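Local coordinates for protein teichoic acid D-alanine hydrolase (Staphylococcus aureus, PDB 5ZH8) that hydrolyses the ester bonds that hold D-alanine on wall and lipoteichoic acids, and influences methicillin resistance, autolysis and cell wall structure, at residues Asp169-Gln174 with Tyr329-Tyr334; Leu177-Ser182 with Lys208-Asp213; Lys50-Arg55 with Ser230-Tyr235; Asn215-Ala220 with Tyr283-Leu288. All blocks are in the same frame, centred on the assembly; numbering follows the deposited sequence.

Contact 1 of 4, residues Asp169-Gln174 with Tyr329-Tyr334; sequences DLMLHQ and YRYGFY
Met171 and Tyr331 form a Met-aromatic contact between the end of helix 167-171 and the type I' turn Arg330-Phe333. CG of Met171 stands trans to the backbone N (chi1 -180°), and the chain then folds at chi2 and chi3, which lays it across one face of the Tyr331 ring. CG and SD both sit close to the ring normal, CG 4.2 Å and SD 4.4 Å from the centroid, while Met171 CE stays over the same ring, 4.1 Å from Tyr331 CE2. The same sulfur receives the backbone N-H of Tyr331 in a weak but almost straight bond, SD to N 3.3 Å, so one thioether serves both the ring and the main chain of the turn. The phenol end of Tyr331 is held by Glu141.

His173 leaves the helix through a Schellman motif with positive phi, and its ring meets that of Tyr329 obliquely, planes 45° apart. NE2 of His173 gives a weak bond to OH of Tyr329, 3.2 Å long; ND1 is engaged by Asn215. At its CE2 edge the Tyr329 ring meets the carbonyl O of Met171 at 3.5 Å, near the ring plane. CD2 of Leu172 rests against the carbonyl O of Tyr329 at 3.6 Å.

In the serine beta-lactamase type of fold this contact joins the helical region to the edge of the large antiparallel sheet. Strands 329-330 and 333-335 are its last two, Lys130 and Leu137 of helix 129-142 touch the contact, and Tyr334 packs on Thr269 of the second subunit.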
# COMPACT_ATOMS: atom_id res chain seq x y z
N ASP A 169 -15.11 17.88 -16.67
CA ASP A 169 -15.45 16.59 -16.08
C ASP A 169 -14.25 15.64 -16.00
O ASP A 169 -14.18 14.80 -15.10
CB ASP A 169 -16.61 15.93 -16.84
CG ASP A 169 -17.95 16.60 -16.55
OD1 ASP A 169 -17.99 17.51 -15.71
OD2 ASP A 169 -18.96 16.20 -17.16
N LEU A 170 -13.32 15.76 -16.94
CA LEU A 170 -12.05 15.04 -16.85
C LEU A 170 -11.21 15.61 -15.72
O LEU A 170 -10.73 14.88 -14.86
CB LEU A 170 -11.26 15.17 -18.15
CG LEU A 170 -11.87 14.64 -19.44
CD1 LEU A 170 -11.05 15.13 -20.62
CD2 LEU A 170 -11.92 13.13 -19.44
N MET A 171 -11.05 16.93 -15.73
CA MET A 171 -10.29 17.65 -14.72
C MET A 171 -10.76 17.34 -13.30
O MET A 171 -9.94 17.19 -12.40
CB MET A 171 -10.37 19.16 -15.00
CG MET A 171 -9.61 20.05 -14.03
SD MET A 171 -10.55 20.46 -12.54
CE MET A 171 -11.78 21.59 -13.17
N LEU A 172 -12.07 17.23 -13.11
CA LEU A 172 -12.66 16.99 -11.79
C LEU A 172 -12.82 15.51 -11.44
O LEU A 172 -13.35 15.18 -10.37
CB LEU A 172 -14.03 17.69 -11.69
CG LEU A 172 -14.12 19.21 -11.77
CD1 LEU A 172 -15.57 19.65 -11.88
CD2 LEU A 172 -13.45 19.88 -10.58
N HIS A 173 -12.37 14.61 -12.32
CA HIS A 173 -12.56 13.16 -12.16
C HIS A 173 -14.02 12.75 -12.04
O HIS A 173 -14.42 12.13 -11.06
CB HIS A 173 -11.76 12.61 -10.96
CG HIS A 173 -10.28 12.75 -11.09
ND1 HIS A 173 -9.56 12.10 -12.07
CD2 HIS A 173 -9.39 13.45 -10.36
CE1 HIS A 173 -8.28 12.41 -11.94
NE2 HIS A 173 -8.15 13.23 -10.91
N GLN A 174 -14.82 13.10 -13.05
CA GLN A 174 -16.23 12.71 -13.11
C GLN A 174 -16.70 12.52 -14.55
O GLN A 174 -17.82 12.89 -14.92
CB GLN A 174 -17.10 13.75 -12.39
CG GLN A 174 -16.96 15.16 -12.94
CD GLN A 174 -17.89 16.16 -12.25
OE1 GLN A 174 -18.17 16.04 -11.06
NE2 GLN A 174 -18.36 17.14 -13.01
N TYR A 329 -11.02 19.18 -4.88
CA TYR A 329 -10.11 18.85 -5.96
C TYR A 329 -10.29 19.79 -7.16
O TYR A 329 -11.41 20.06 -7.57
CB TYR A 329 -10.32 17.41 -6.41
CG TYR A 329 -9.21 16.87 -7.27
CD1 TYR A 329 -8.04 16.41 -6.69
CD2 TYR A 329 -9.32 16.81 -8.65
CE1 TYR A 329 -7.02 15.91 -7.45
CE2 TYR A 329 -8.29 16.31 -9.42
CZ TYR A 329 -7.14 15.86 -8.81
OH TYR A 329 -6.10 15.34 -9.54
N ARG A 330 -9.18 20.28 -7.69
CA ARG A 330 -9.18 20.99 -8.97
C ARG A 330 -7.77 20.99 -9.55
O ARG A 330 -6.78 21.08 -8.81
CB ARG A 330 -9.70 22.43 -8.84
CG ARG A 330 -8.67 23.47 -8.36
CD ARG A 330 -8.22 23.23 -6.92
NE ARG A 330 -9.37 23.13 -6.04
CZ ARG A 330 -10.12 24.16 -5.66
NH1 ARG A 330 -9.85 25.39 -6.07
NH2 ARG A 330 -11.16 23.94 -4.87
N TYR A 331 -7.69 20.90 -10.88
CA TYR A 331 -6.42 21.04 -11.60
C TYR A 331 -5.27 20.26 -10.97
O TYR A 331 -4.15 20.76 -10.84
CB TYR A 331 -6.07 22.53 -11.75
CG TYR A 331 -7.03 23.26 -12.66
CD1 TYR A 331 -6.88 23.20 -14.05
CD2 TYR A 331 -8.11 23.99 -12.14
CE1 TYR A 331 -7.77 23.86 -14.89
CE2 TYR A 331 -9.00 24.64 -12.98
CZ TYR A 331 -8.82 24.57 -14.35
OH TYR A 331 -9.69 25.22 -15.19
N GLY A 332 -5.56 19.03 -10.56
CA GLY A 332 -4.54 18.12 -10.03
C GLY A 332 -4.21 18.21 -8.55
O GLY A 332 -3.27 17.56 -8.11
N PHE A 333 -4.96 18.99 -7.78
CA PHE A 333 -4.68 19.14 -6.34
C PHE A 333 -5.91 19.52 -5.53
O PHE A 333 -6.95 19.84 -6.08
CB PHE A 333 -3.57 20.17 -6.14
CG PHE A 333 -4.03 21.59 -6.29
CD1 PHE A 333 -4.12 22.19 -7.55
CD2 PHE A 333 -4.39 22.33 -5.17
CE1 PHE A 333 -4.56 23.50 -7.69
CE2 PHE A 333 -4.83 23.64 -5.30
CZ PHE A 333 -4.91 24.22 -6.56
N TYR A 334 -5.76 19.49 -4.21
CA TYR A 334 -6.86 19.71 -3.29
C TYR A 334 -6.76 21.04 -2.56
O TYR A 334 -5.72 21.36 -2.00
CB TYR A 334 -6.88 18.60 -2.25
CG TYR A 334 -7.19 17.23 -2.80
CD1 TYR A 334 -8.50 16.79 -2.89
CD2 TYR A 334 -6.18 16.37 -3.22
CE1 TYR A 334 -8.80 15.54 -3.40
CE2 TYR A 334 -6.47 15.11 -3.73
CZ TYR A 334 -7.79 14.70 -3.81
OH TYR A 334 -8.10 13.46 -4.30

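Contact 2 of 4, residues Leu177-Ser182 with Lys208-Asp213; sequences LYKYKS and KHMYND
With CG trans to the backbone N (chi1 -173°) and OD1 nearly eclipsing CA (chi2 -11°), Asn212 reaches the main chain of Leu177-Ser182 and takes hold of it on both sides of Lys179. ND2 donates to the carbonyl O of Tyr178 at 3.0 Å, bent to 140° and arriving above that carbonyl's plane. OD1 accepts the backbone N-H of Tyr180 at 3.2 Å, again from above a plane, that of the Asn212 amide. OD1 also caps Gly214 N, so two backbone N-H groups grip one oxygen and should fix the rotation of the amide.

Met210 extends from the backbone and bends at chi3, which sets CE against the flank of Lys179, 3.4 Å from CG of that lysine. The long lysine chain crosses over the methyl at a slant, and its CE comes 3.8 Å from Tyr211 O. Of the Tyr180 side chain, CB comes 3.7 Å from OD1 of Asn212; its OH bonds to Gln281.

Tyr211 points its OH to Ser127, and Asp213 pairs with Lys130. Ser127 to Lys130 reads as the Ser-x-x-Lys motif of this family, and Tyr211 probably corresponds to the tyrosine that faces it in related enzymes, so the contact borders the likely active site. Both segments are loops flanking helix 189-199, on which the Tyr180 side chain rests at Ala192 and Ile196; Asn212 is the N-cap of helix 213-227, whose Leu217 also touches Tyr180.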
# COMPACT_ATOMS: atom_id res chain seq x y z
N LEU A 177 -15.44 7.60 -17.54
CA LEU A 177 -14.52 6.71 -18.24
C LEU A 177 -14.13 5.57 -17.29
O LEU A 177 -13.93 5.80 -16.09
CB LEU A 177 -13.26 7.46 -18.68
CG LEU A 177 -13.36 8.47 -19.83
CD1 LEU A 177 -12.13 9.37 -19.83
CD2 LEU A 177 -13.51 7.78 -21.18
N TYR A 178 -14.03 4.36 -17.83
CA TYR A 178 -13.52 3.22 -17.08
C TYR A 178 -12.12 3.54 -16.57
O TYR A 178 -11.38 4.30 -17.19
CB TYR A 178 -13.47 1.96 -17.95
CG TYR A 178 -14.81 1.30 -18.18
CD1 TYR A 178 -15.40 0.52 -17.19
CD2 TYR A 178 -15.49 1.45 -19.38
CE1 TYR A 178 -16.63 -0.09 -17.38
CE2 TYR A 178 -16.72 0.85 -19.59
CZ TYR A 178 -17.29 0.08 -18.58
OH TYR A 178 -18.50 -0.52 -18.78
N LYS A 179 -11.76 2.96 -15.42
CA LYS A 179 -10.45 3.21 -14.83
C LYS A 179 -9.35 2.74 -15.77
O LYS A 179 -9.47 1.69 -16.40
CB LYS A 179 -10.32 2.52 -13.47
CG LYS A 179 -9.68 3.38 -12.39
CD LYS A 179 -9.62 2.65 -11.06
CE LYS A 179 -8.69 3.37 -10.08
NZ LYS A 179 -8.62 2.69 -8.76
N TYR A 180 -8.28 3.53 -15.88
CA TYR A 180 -7.21 3.29 -16.83
C TYR A 180 -6.50 2.02 -16.42
O TYR A 180 -6.00 1.90 -15.31
CB TYR A 180 -6.20 4.43 -16.86
CG TYR A 180 -5.06 4.20 -17.83
CD1 TYR A 180 -5.29 4.11 -19.19
CD2 TYR A 180 -3.74 4.09 -17.39
CE1 TYR A 180 -4.25 3.92 -20.09
CE2 TYR A 180 -2.70 3.90 -18.28
CZ TYR A 180 -2.96 3.82 -19.63
OH TYR A 180 -1.92 3.62 -20.51
N LYS A 181 -6.51 1.06 -17.32
CA LYS A 181 -5.78 -0.18 -17.13
C LYS A 181 -4.51 -0.06 -17.96
O LYS A 181 -4.57 -0.21 -19.19
CB LYS A 181 -6.62 -1.37 -17.60
CG LYS A 181 -7.64 -1.87 -16.58
CD LYS A 181 -8.26 -3.19 -17.00
CE LYS A 181 -7.29 -4.36 -16.86
NZ LYS A 181 -7.63 -5.45 -17.81
N SER A 182 -3.38 0.21 -17.31
CA SER A 182 -2.09 0.35 -17.99
C SER A 182 -1.64 -0.95 -18.69
O SER A 182 -2.10 -2.05 -18.34
CB SER A 182 -1.02 0.79 -17.00
OG SER A 182 -1.01 -0.06 -15.87
N LYS A 208 -20.58 10.78 -12.10
CA LYS A 208 -20.23 10.57 -10.70
C LYS A 208 -18.72 10.58 -10.57
O LYS A 208 -18.01 10.27 -11.52
CB LYS A 208 -20.78 9.25 -10.18
CG LYS A 208 -22.23 9.32 -9.72
CD LYS A 208 -22.66 8.04 -9.01
CE LYS A 208 -22.83 6.89 -9.99
NZ LYS A 208 -23.44 5.67 -9.38
N HIS A 209 -18.24 10.90 -9.37
CA HIS A 209 -16.80 11.00 -9.14
C HIS A 209 -16.14 9.64 -9.10
O HIS A 209 -16.68 8.69 -8.55
CB HIS A 209 -16.50 11.75 -7.84
CG HIS A 209 -15.04 11.82 -7.52
ND1 HIS A 209 -14.39 10.83 -6.82
CD2 HIS A 209 -14.11 12.76 -7.81
CE1 HIS A 209 -13.12 11.16 -6.68
NE2 HIS A 209 -12.92 12.32 -7.28
N MET A 210 -14.97 9.54 -9.73
CA MET A 210 -14.14 8.35 -9.66
C MET A 210 -12.72 8.74 -10.05
O MET A 210 -12.46 9.09 -11.20
CB MET A 210 -14.67 7.29 -10.62
CG MET A 210 -14.14 5.89 -10.37
SD MET A 210 -14.16 4.88 -11.87
CE MET A 210 -12.53 5.23 -12.52
N TYR A 211 -11.80 8.67 -9.09
CA TYR A 211 -10.40 8.99 -9.36
C TYR A 211 -9.89 8.08 -10.47
O TYR A 211 -10.19 6.89 -10.50
CB TYR A 211 -9.54 8.85 -8.11
CG TYR A 211 -8.35 9.77 -8.08
CD1 TYR A 211 -8.50 11.10 -7.70
CD2 TYR A 211 -7.08 9.32 -8.43
CE1 TYR A 211 -7.42 11.97 -7.67
CE2 TYR A 211 -5.99 10.18 -8.40
CZ TYR A 211 -6.17 11.51 -8.01
OH TYR A 211 -5.10 12.39 -7.97
N ASN A 212 -9.13 8.65 -11.39
CA ASN A 212 -8.74 7.95 -12.61
C ASN A 212 -7.57 8.69 -13.26
O ASN A 212 -7.73 9.82 -13.73
CB ASN A 212 -9.94 7.89 -13.55
CG ASN A 212 -9.70 7.04 -14.79
OD1 ASN A 212 -8.58 6.63 -15.08
ND2 ASN A 212 -10.78 6.77 -15.53
N ASP A 213 -6.40 8.05 -13.28
CA ASP A 213 -5.23 8.59 -13.97
C ASP A 213 -5.57 8.91 -15.42
O ASP A 213 -5.10 9.90 -15.97
CB ASP A 213 -4.06 7.60 -13.95
CG ASP A 213 -3.45 7.45 -12.58
OD1 ASP A 213 -3.75 8.26 -11.69
OD2 ASP A 213 -2.65 6.51 -12.40

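Contact 3 of 4, residues Lys50-Arg55 with Ser230-Tyr235; sequences KYLVDR and SYAENY
The short segments of helix 50-55 and helix 231-235 approach to 9.3 Å between axes, with their N-to-C directions 54° apart. This is helix-helix packing at a capped N-terminus, in which the N-terminal helix 47-55 covers the first turn of helix 231-240, which belongs to the beta-lactamase-like part of the chain.

Tyr51 carries most of it. With CG trans to the backbone N (chi1 169°), the ring is carried toward helix 231-240, and one of its faces covers the start of the Glu233 side chain: CB of Glu233 is 3.8 Å from the ring centroid, almost on the normal, a CH-pi contact. Beyond it the glutamate runs extended across the ring at about a right angle, and its carboxylate plane stays within 7° of the ring plane, with Glu233 CG 3.6 Å from Tyr51 CE1. Tyr51 OH accepts a bond from NH1 of Arg55, one helical turn on; Arg55 itself is anchored by a salt bridge to Asp241 and a cation-pi contact with Tyr236.

Beside the ring, Ala232 CB nests against the branch of Leu52, 3.8 Å from CG and 3.9 Å from each methyl, and Phe250 of strand 248-250 adjoins both residues. Asn48 of the covering helix takes Ala232 N through OD1. Ser230, the N-cap, keeps its hydroxyl near the base of the Tyr51 side chain, OG lying 3.7 Å from CB of Tyr51 while accepting Glu233 N at 3.0 Å.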
# COMPACT_ATOMS: atom_id res chain seq x y z
N LYS A 50 11.73 13.08 -28.38
CA LYS A 50 12.41 13.87 -29.35
C LYS A 50 12.82 15.14 -28.68
O LYS A 50 13.98 15.46 -28.65
CB LYS A 50 11.48 14.23 -30.48
CG LYS A 50 11.86 13.71 -31.84
CD LYS A 50 10.71 12.93 -32.44
CE LYS A 50 10.47 13.31 -33.88
NZ LYS A 50 9.60 12.31 -34.55
N TYR A 51 11.85 15.85 -28.11
CA TYR A 51 12.12 17.14 -27.48
C TYR A 51 13.17 17.04 -26.38
O TYR A 51 14.10 17.84 -26.32
CB TYR A 51 10.84 17.75 -26.91
CG TYR A 51 11.14 18.94 -26.03
CD1 TYR A 51 11.50 20.16 -26.58
CD2 TYR A 51 11.11 18.84 -24.63
CE1 TYR A 51 11.80 21.25 -25.79
CE2 TYR A 51 11.41 19.93 -23.83
CZ TYR A 51 11.76 21.14 -24.42
OH TYR A 51 12.08 22.22 -23.65
N LEU A 52 13.00 16.06 -25.49
CA LEU A 52 13.87 15.92 -24.32
C LEU A 52 15.30 15.55 -24.67
O LEU A 52 16.24 16.06 -24.07
CB LEU A 52 13.30 14.87 -23.37
CG LEU A 52 11.97 15.26 -22.73
CD1 LEU A 52 11.28 14.03 -22.18
CD2 LEU A 52 12.17 16.31 -21.66
N VAL A 53 15.47 14.65 -25.64
CA VAL A 53 16.80 14.24 -26.09
C VAL A 53 17.57 15.46 -26.59
O VAL A 53 18.72 15.67 -26.22
CB VAL A 53 16.76 13.14 -27.18
CG1 VAL A 53 18.13 12.93 -27.82
CG2 VAL A 53 16.24 11.83 -26.60
N ASP A 54 16.92 16.27 -27.42
CA ASP A 54 17.56 17.45 -28.01
C ASP A 54 17.85 18.51 -26.95
O ASP A 54 18.88 19.17 -26.99
CB ASP A 54 16.69 18.04 -29.12
CG ASP A 54 17.34 19.24 -29.77
OD1 ASP A 54 18.29 19.05 -30.56
OD2 ASP A 54 16.91 20.37 -29.48
N ARG A 55 16.91 18.65 -26.02
CA ARG A 55 17.06 19.56 -24.90
C ARG A 55 18.27 19.22 -24.04
O ARG A 55 18.98 20.11 -23.57
CB ARG A 55 15.79 19.52 -24.05
CG ARG A 55 15.76 20.52 -22.90
CD ARG A 55 14.79 20.08 -21.83
NE ARG A 55 15.00 20.79 -20.57
CZ ARG A 55 14.62 22.03 -20.32
NH1 ARG A 55 13.97 22.75 -21.23
NH2 ARG A 55 14.90 22.56 -19.13
N SER A 230 4.82 18.69 -27.81
CA SER A 230 4.86 17.64 -26.80
C SER A 230 4.53 18.18 -25.41
O SER A 230 4.75 19.36 -25.13
CB SER A 230 6.23 16.96 -26.79
OG SER A 230 7.20 17.78 -26.16
N TYR A 231 4.00 17.31 -24.56
CA TYR A 231 3.72 17.64 -23.18
C TYR A 231 4.99 18.13 -22.49
O TYR A 231 4.98 19.14 -21.79
CB TYR A 231 3.16 16.42 -22.43
CG TYR A 231 2.83 16.68 -20.98
CD1 TYR A 231 3.80 16.54 -19.99
CD2 TYR A 231 1.55 17.08 -20.59
CE1 TYR A 231 3.50 16.78 -18.65
CE2 TYR A 231 1.25 17.32 -19.27
CZ TYR A 231 2.23 17.17 -18.30
OH TYR A 231 1.94 17.42 -16.97
N ALA A 232 6.09 17.41 -22.70
CA ALA A 232 7.39 17.75 -22.11
C ALA A 232 7.83 19.16 -22.47
O ALA A 232 8.36 19.88 -21.63
CB ALA A 232 8.45 16.74 -22.57
N GLU A 233 7.61 19.54 -23.72
CA GLU A 233 7.95 20.87 -24.18
C GLU A 233 7.04 21.91 -23.53
O GLU A 233 7.51 22.95 -23.07
CB GLU A 233 7.84 20.95 -25.70
CG GLU A 233 8.36 22.25 -26.28
CD GLU A 233 8.54 22.20 -27.78
OE1 GLU A 233 8.29 21.12 -28.39
OE2 GLU A 233 8.92 23.24 -28.36
N ASN A 234 5.74 21.63 -23.51
CA ASN A 234 4.79 22.54 -22.89
C ASN A 234 5.13 22.74 -21.42
O ASN A 234 5.11 23.86 -20.92
CB ASN A 234 3.35 22.04 -23.05
CG ASN A 234 2.77 22.34 -24.44
OD1 ASN A 234 2.27 21.44 -25.12
ND2 ASN A 234 2.80 23.60 -24.84
N TYR A 235 5.47 21.65 -20.72
CA TYR A 235 5.87 21.75 -19.31
C TYR A 235 7.12 22.61 -19.11
O TYR A 235 7.14 23.48 -18.24
CB TYR A 235 6.12 20.38 -18.67
CG TYR A 235 6.94 20.52 -17.41
CD1 TYR A 235 6.35 20.88 -16.20
CD2 TYR A 235 8.33 20.36 -17.43
CE1 TYR A 235 7.11 21.04 -15.05
CE2 TYR A 235 9.09 20.52 -16.29
CZ TYR A 235 8.47 20.86 -15.11
OH TYR A 235 9.25 21.02 -13.99

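Contact 4 of 4, residues Asn215-Ala220 with Tyr283-Leu288; sequences NYLVLA and YGAGNL
The OH of Tyr216 is gripped from two places in the chain: it bonds to the carbonyl O of Met171 and takes a weak bond from Gly332 N. The base of the same side chain faces Tyr283-Leu288, where its CB is 4.4 Å from CB of Ala285 and 4.1 Å from the carbonyl O of Gly284. One residue on, Leu217 has CG opposite its carbonyl carbon (chi1 -64°), which sends CD2 to within 3.5 Å of the Ala285 methyl.

Tyr216, Leu217 and Ala220 thus form one face of helix 213-227, which begins right after Tyr211 and Asn212, its N-cap, in this beta-lactamase-like fold, and the loop leading to strand 288-290 lies along it. Gly284, at positive phi (109°), presents a bare CA to the helix on the side where a CB would run into Ala220, and CA lies 4.1 Å from Ala220 CB. Within the loop, ND2 of Asn287 sits over the centre of the Tyr283 ring, 3.1 Å above its plane, and bonds to Leu279 O. Helix 129-142 also holds the loop: Gln129 OE1 accepts Asn287 N, and Thr133 OG1 is hydrogen-bonded to Gly284 O.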
# COMPACT_ATOMS: atom_id res chain seq x y z
N ASN A 215 -8.11 10.17 -16.88
CA ASN A 215 -8.65 11.50 -17.13
C ASN A 215 -7.52 12.46 -17.49
O ASN A 215 -7.59 13.15 -18.49
CB ASN A 215 -9.39 12.04 -15.90
CG ASN A 215 -10.74 11.39 -15.68
OD1 ASN A 215 -11.53 11.19 -16.61
ND2 ASN A 215 -11.02 11.07 -14.42
N TYR A 216 -6.48 12.49 -16.66
CA TYR A 216 -5.38 13.43 -16.88
C TYR A 216 -4.43 13.00 -18.00
O TYR A 216 -3.67 13.83 -18.51
CB TYR A 216 -4.64 13.74 -15.58
CG TYR A 216 -5.36 14.81 -14.78
CD1 TYR A 216 -6.64 14.60 -14.29
CD2 TYR A 216 -4.77 16.05 -14.56
CE1 TYR A 216 -7.30 15.58 -13.57
CE2 TYR A 216 -5.43 17.04 -13.85
CZ TYR A 216 -6.70 16.80 -13.36
OH TYR A 216 -7.36 17.78 -12.66
N LEU A 217 -4.47 11.73 -18.40
CA LEU A 217 -3.78 11.30 -19.62
C LEU A 217 -4.47 11.86 -20.87
O LEU A 217 -3.79 12.30 -21.80
CB LEU A 217 -3.70 9.77 -19.71
CG LEU A 217 -2.88 9.08 -18.62
CD1 LEU A 217 -2.99 7.57 -18.77
CD2 LEU A 217 -1.42 9.51 -18.66
N VAL A 218 -5.80 11.86 -20.88
CA VAL A 218 -6.58 12.49 -21.96
C VAL A 218 -6.36 14.00 -22.01
O VAL A 218 -6.26 14.58 -23.10
CB VAL A 218 -8.11 12.26 -21.76
CG1 VAL A 218 -8.93 13.12 -22.72
CG2 VAL A 218 -8.45 10.78 -21.91
N LEU A 219 -6.30 14.63 -20.84
CA LEU A 219 -6.03 16.07 -20.75
C LEU A 219 -4.63 16.41 -21.23
O LEU A 219 -4.43 17.44 -21.86
CB LEU A 219 -6.21 16.58 -19.32
CG LEU A 219 -7.65 16.75 -18.82
CD1 LEU A 219 -7.65 17.14 -17.35
CD2 LEU A 219 -8.44 17.72 -19.67
N ALA A 220 -3.66 15.56 -20.92
CA ALA A 220 -2.30 15.74 -21.41
C ALA A 220 -2.26 15.69 -22.95
O ALA A 220 -1.54 16.47 -23.57
CB ALA A 220 -1.37 14.69 -20.82
N TYR A 283 2.62 10.33 -19.48
CA TYR A 283 2.92 11.76 -19.53
C TYR A 283 1.71 12.56 -19.07
O TYR A 283 0.68 12.58 -19.74
CB TYR A 283 3.35 12.18 -20.94
CG TYR A 283 4.78 11.83 -21.25
CD1 TYR A 283 5.13 10.56 -21.68
CD2 TYR A 283 5.80 12.78 -21.10
CE1 TYR A 283 6.45 10.23 -21.95
CE2 TYR A 283 7.11 12.46 -21.38
CZ TYR A 283 7.43 11.18 -21.81
OH TYR A 283 8.73 10.84 -22.10
N GLY A 284 1.84 13.20 -17.92
CA GLY A 284 0.80 14.07 -17.37
C GLY A 284 0.08 13.52 -16.16
O GLY A 284 -0.57 14.28 -15.44
N ALA A 285 0.17 12.21 -15.92
CA ALA A 285 -0.50 11.57 -14.78
C ALA A 285 0.46 10.86 -13.81
O ALA A 285 0.00 10.18 -12.89
CB ALA A 285 -1.55 10.58 -15.29
N GLY A 286 1.77 11.02 -14.01
CA GLY A 286 2.75 10.59 -13.02
C GLY A 286 4.00 9.88 -13.53
O GLY A 286 4.30 8.77 -13.09
N ASN A 287 4.73 10.53 -14.43
CA ASN A 287 6.06 10.05 -14.84
C ASN A 287 7.13 11.12 -14.61
O ASN A 287 8.17 11.12 -15.28
CB ASN A 287 6.05 9.58 -16.30
CG ASN A 287 5.89 10.72 -17.29
OD1 ASN A 287 5.54 11.85 -16.93
ND2 ASN A 287 6.16 10.43 -18.56
N LEU A 288 6.88 12.02 -13.66
CA LEU A 288 7.81 13.11 -13.35
C LEU A 288 8.49 12.85 -12.01
O LEU A 288 7.87 12.36 -11.07
CB LEU A 288 7.06 14.43 -13.28
CG LEU A 288 7.92 15.70 -13.27
CD1 LEU A 288 8.43 16.02 -14.67
CD2 LEU A 288 7.10 16.84 -12.71

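How the contacts relate
Contacts 1 and 4 are wholly buried, contact 3 is mostly so, and contact 2 is only partly buried, with an exposed lysine taking part. Contacts 1, 2 and 4 gather round the start of helix 213-227: His173 O bonds to Met210 N to join contacts 1 and 2, and Ala285 CB packs on Asp213 O between contacts 2 and 4. Contact 3 stands apart from contacts 1 and 2 but reaches contact 4 through Tyr231, which packs on Gly284 and Ala220. Chemistry follows place: sulfur and rings in contact 1, amide-to-backbone bonds between the loops of contact 2, a ring on a helix start in contact 3, small apolar groups in contact 4.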